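Collagen alpha-1(XX) chain (Homo sapiens, PDB 5KF4) is a collagen chain, probably of the fibril-associated class, whose fibronectin type III domains are likely to mediate binding to other molecules of the extracellular matrix. Local coordinates at residues 69-72 / 73-76. Sequence-based numbering, arbitrary orientation.
Sequences NLAS and RTEY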
ATOM      1  N   ASN A  69     -13.177  -1.784  -5.409  1.00 25.75           N
ATOM      2  CA  ASN A  69     -13.862  -0.651  -6.021  1.00 22.24           C
ATOM      3  C   ASN A  69     -12.932   0.198  -6.882  1.00  9.25           C
ATOM      4  O   ASN A  69     -13.046   1.422  -6.916  1.00 14.94           O
ATOM      5  CB  ASN A  69     -14.521   0.214  -4.945  1.00 38.88           C
ATOM      6  CG  ASN A  69     -15.520  -0.563  -4.112  1.00 37.60           C
ATOM      7  OD1 ASN A  69     -16.574  -0.967  -4.601  1.00 33.53           O
ATOM      8  ND2 ASN A  69     -15.188  -0.780  -2.844  1.00 34.57           N
ATOM      9  N   LEU A  70     -12.014  -0.461  -7.580  1.00  8.19           N
ATOM     10  CA  LEU A  70     -11.082   0.227  -8.465  1.00  7.94           C
ATOM     11  C   LEU A  70     -11.685   0.395  -9.857  1.00 23.01           C
ATOM     12  O   LEU A  70     -12.504  -0.414 -10.289  1.00 18.37           O
ATOM     13  CB  LEU A  70      -9.762  -0.541  -8.558  1.00  8.82           C
ATOM     14  CG  LEU A  70      -8.986  -0.689  -7.249  1.00 23.37           C
ATOM     15  CD1 LEU A  70      -7.792  -1.615  -7.431  1.00  7.50           C
ATOM     16  CD2 LEU A  70      -8.556   0.667  -6.722  1.00 16.04           C
ATOM     17  N   ALA A  71     -11.302   1.464 -10.545  1.00 21.22           N
ATOM     18  CA  ALA A  71     -11.732   1.668 -11.921  1.00 14.60           C
ATOM     19  C   ALA A  71     -10.974   0.745 -12.865  1.00 25.22           C
ATOM     20  O   ALA A  71      -9.785   0.491 -12.676  1.00 33.45           O
ATOM     21  CB  ALA A  71     -11.537   3.116 -12.333  1.00  8.32           C
ATOM     22  N   SER A  72     -11.670   0.260 -13.886  1.00 16.23           N
ATOM     23  CA  SER A  72     -11.093  -0.664 -14.857  1.00 20.50           C
ATOM     24  C   SER A  72     -10.138   0.040 -15.817  1.00 21.08           C
ATOM     25  O   SER A  72     -10.184   1.261 -15.959  1.00 16.78           O
ATOM     26  CB  SER A  72     -12.202  -1.362 -15.647  1.00 25.52           C
ATOM     27  OG  SER A  72     -12.793  -0.471 -16.577  1.00 31.02           O
ATOM     28  N   ARG A  73      -9.262  -0.739 -16.449  1.00 25.54           N
ATOM     29  CA  ARG A  73      -8.309  -0.227 -17.435  1.00 27.49           C
ATOM     30  C   ARG A  73      -7.496   0.934 -16.885  1.00 28.60           C
ATOM     31  O   ARG A  73      -7.195   1.882 -17.608  1.00 46.34           O
ATOM     32  CB  ARG A  73      -9.027   0.222 -18.713  1.00 35.78           C
ATOM     33  CG  ARG A  73     -10.154  -0.683 -19.173  1.00 36.61           C
ATOM     34  CD  ARG A  73     -10.717  -0.222 -20.512  1.00 35.74           C
ATOM     35  NE  ARG A  73     -11.407   1.062 -20.410  1.00 36.32           N
ATOM     36  CZ  ARG A  73     -12.668   1.211 -20.010  1.00 33.86           C
ATOM     37  NH1 ARG A  73     -13.390   0.152 -19.675  1.00 22.53           N
ATOM     38  NH2 ARG A  73     -13.207   2.424 -19.947  1.00 32.58           N
ATOM     39  N   THR A  74      -7.142   0.860 -15.608  1.00 15.54           N
ATOM     40  CA  THR A  74      -6.530   1.997 -14.936  1.00 10.68           C
ATOM     41  C   THR A  74      -5.229   1.614 -14.244  1.00  9.72           C
ATOM     42  O   THR A  74      -5.137   0.568 -13.608  1.00 18.47           O
ATOM     43  CB  THR A  74      -7.493   2.609 -13.896  1.00 14.92           C
ATOM     44  OG1 THR A  74      -8.768   2.848 -14.506  1.00 16.05           O
ATOM     45  CG2 THR A  74      -6.936   3.916 -13.350  1.00  7.54           C
ATOM     46  N   GLU A  75      -4.226   2.475 -14.373  1.00 16.96           N
ATOM     47  CA  GLU A  75      -2.951   2.270 -13.705  1.00 16.63           C
ATOM     48  C   GLU A  75      -2.969   2.917 -12.328  1.00 19.49           C
ATOM     49  O   GLU A  75      -3.324   4.088 -12.180  1.00 17.34           O
ATOM     50  CB  GLU A  75      -1.803   2.843 -14.534  1.00 26.77           C
ATOM     51  CG  GLU A  75      -0.433   2.599 -13.930  1.00 37.19           C
ATOM     52  CD  GLU A  75       0.698   2.958 -14.872  1.00 39.87           C
ATOM     53  OE1 GLU A  75       0.579   3.972 -15.588  1.00 40.90           O
ATOM     54  OE2 GLU A  75       1.711   2.230 -14.888  1.00 44.29           O
ATOM     55  N   TYR A  76      -2.600   2.138 -11.318  1.00 26.51           N
ATOM     56  CA  TYR A  76      -2.528   2.644  -9.955  1.00 21.71           C
ATOM     57  C   TYR A  76      -1.126   2.589  -9.365  1.00 26.92           C
ATOM     58  O   TYR A  76      -0.397   1.622  -9.568  1.00 28.78           O
ATOM     59  CB  TYR A  76      -3.487   1.866  -9.047  1.00 17.98           C
ATOM     60  CG  TYR A  76      -4.948   2.187  -9.261  1.00 18.90           C
ATOM     61  CD1 TYR A  76      -5.540   3.263  -8.614  1.00 12.63           C
ATOM     62  CD2 TYR A  76      -5.738   1.417 -10.102  1.00 14.16           C
ATOM     63  CE1 TYR A  76      -6.870   3.562  -8.797  1.00  7.53           C
ATOM     64  CE2 TYR A  76      -7.073   1.714 -10.292  1.00  8.85           C
ATOM     65  CZ  TYR A  76      -7.631   2.786  -9.637  1.00 16.30           C
ATOM     66  OH  TYR A  76      -8.960   3.091  -9.819  1.00 29.63           O
TER
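A tyrosine corner joins Y76 to L70 and A71 in the loop that leads into strand 75-84. The hydroxyl of Y76 reaches back to A71, five residues earlier. There A71 N gives its hydrogen to Y76 OH at 2.9 Å, with an N-H...O angle of 154°. L70 covers one face of the ring. Its CD2 makes a CH-pi contact, displaced from the ring centre toward the hydroxyl end, and lies 3.7 Å from Y76 CZ. A71 O sits at the ring edge, near the plane, 3.8 Å from Y76 CE2. The first torsion of Y76 sets CG anti to its carbonyl carbon (chi1 -73°), which turns the ring back toward L70 and A71. With an alanine here, A71 N would probably lose its hydroxyl acceptor and L70 CD2 the ring it packs on.

Residues L70, T74 and Y76 fit the familiar tyrosine-corner pattern of fibronectin type III domains. The loop links strand 64-67 of the three-stranded sheet to strand 75-84 of the four-stranded sheet, so the corner lies at a crossing between the two layers of the beta sandwich. L70 also packs on W45 of strand 40-47.

T74 secures the turn itself. Its OG1 donates to S72 O at 2.6 Å, coming from above the carbonyl plane, 58° out of it. The methyl of A71 packs against the same hydroxyl, with CB 3.5 Å from T74 OG1. T98 OG1 ties A71 O to T74 N from outside the turn. At the tip, R73 has a left-handed backbone conformation that helps reverse the chain. S72 OG lies over one face of its guanidinium, 3.2 Å from R73 NH1, but the angle is too poor for a hydrogen bond.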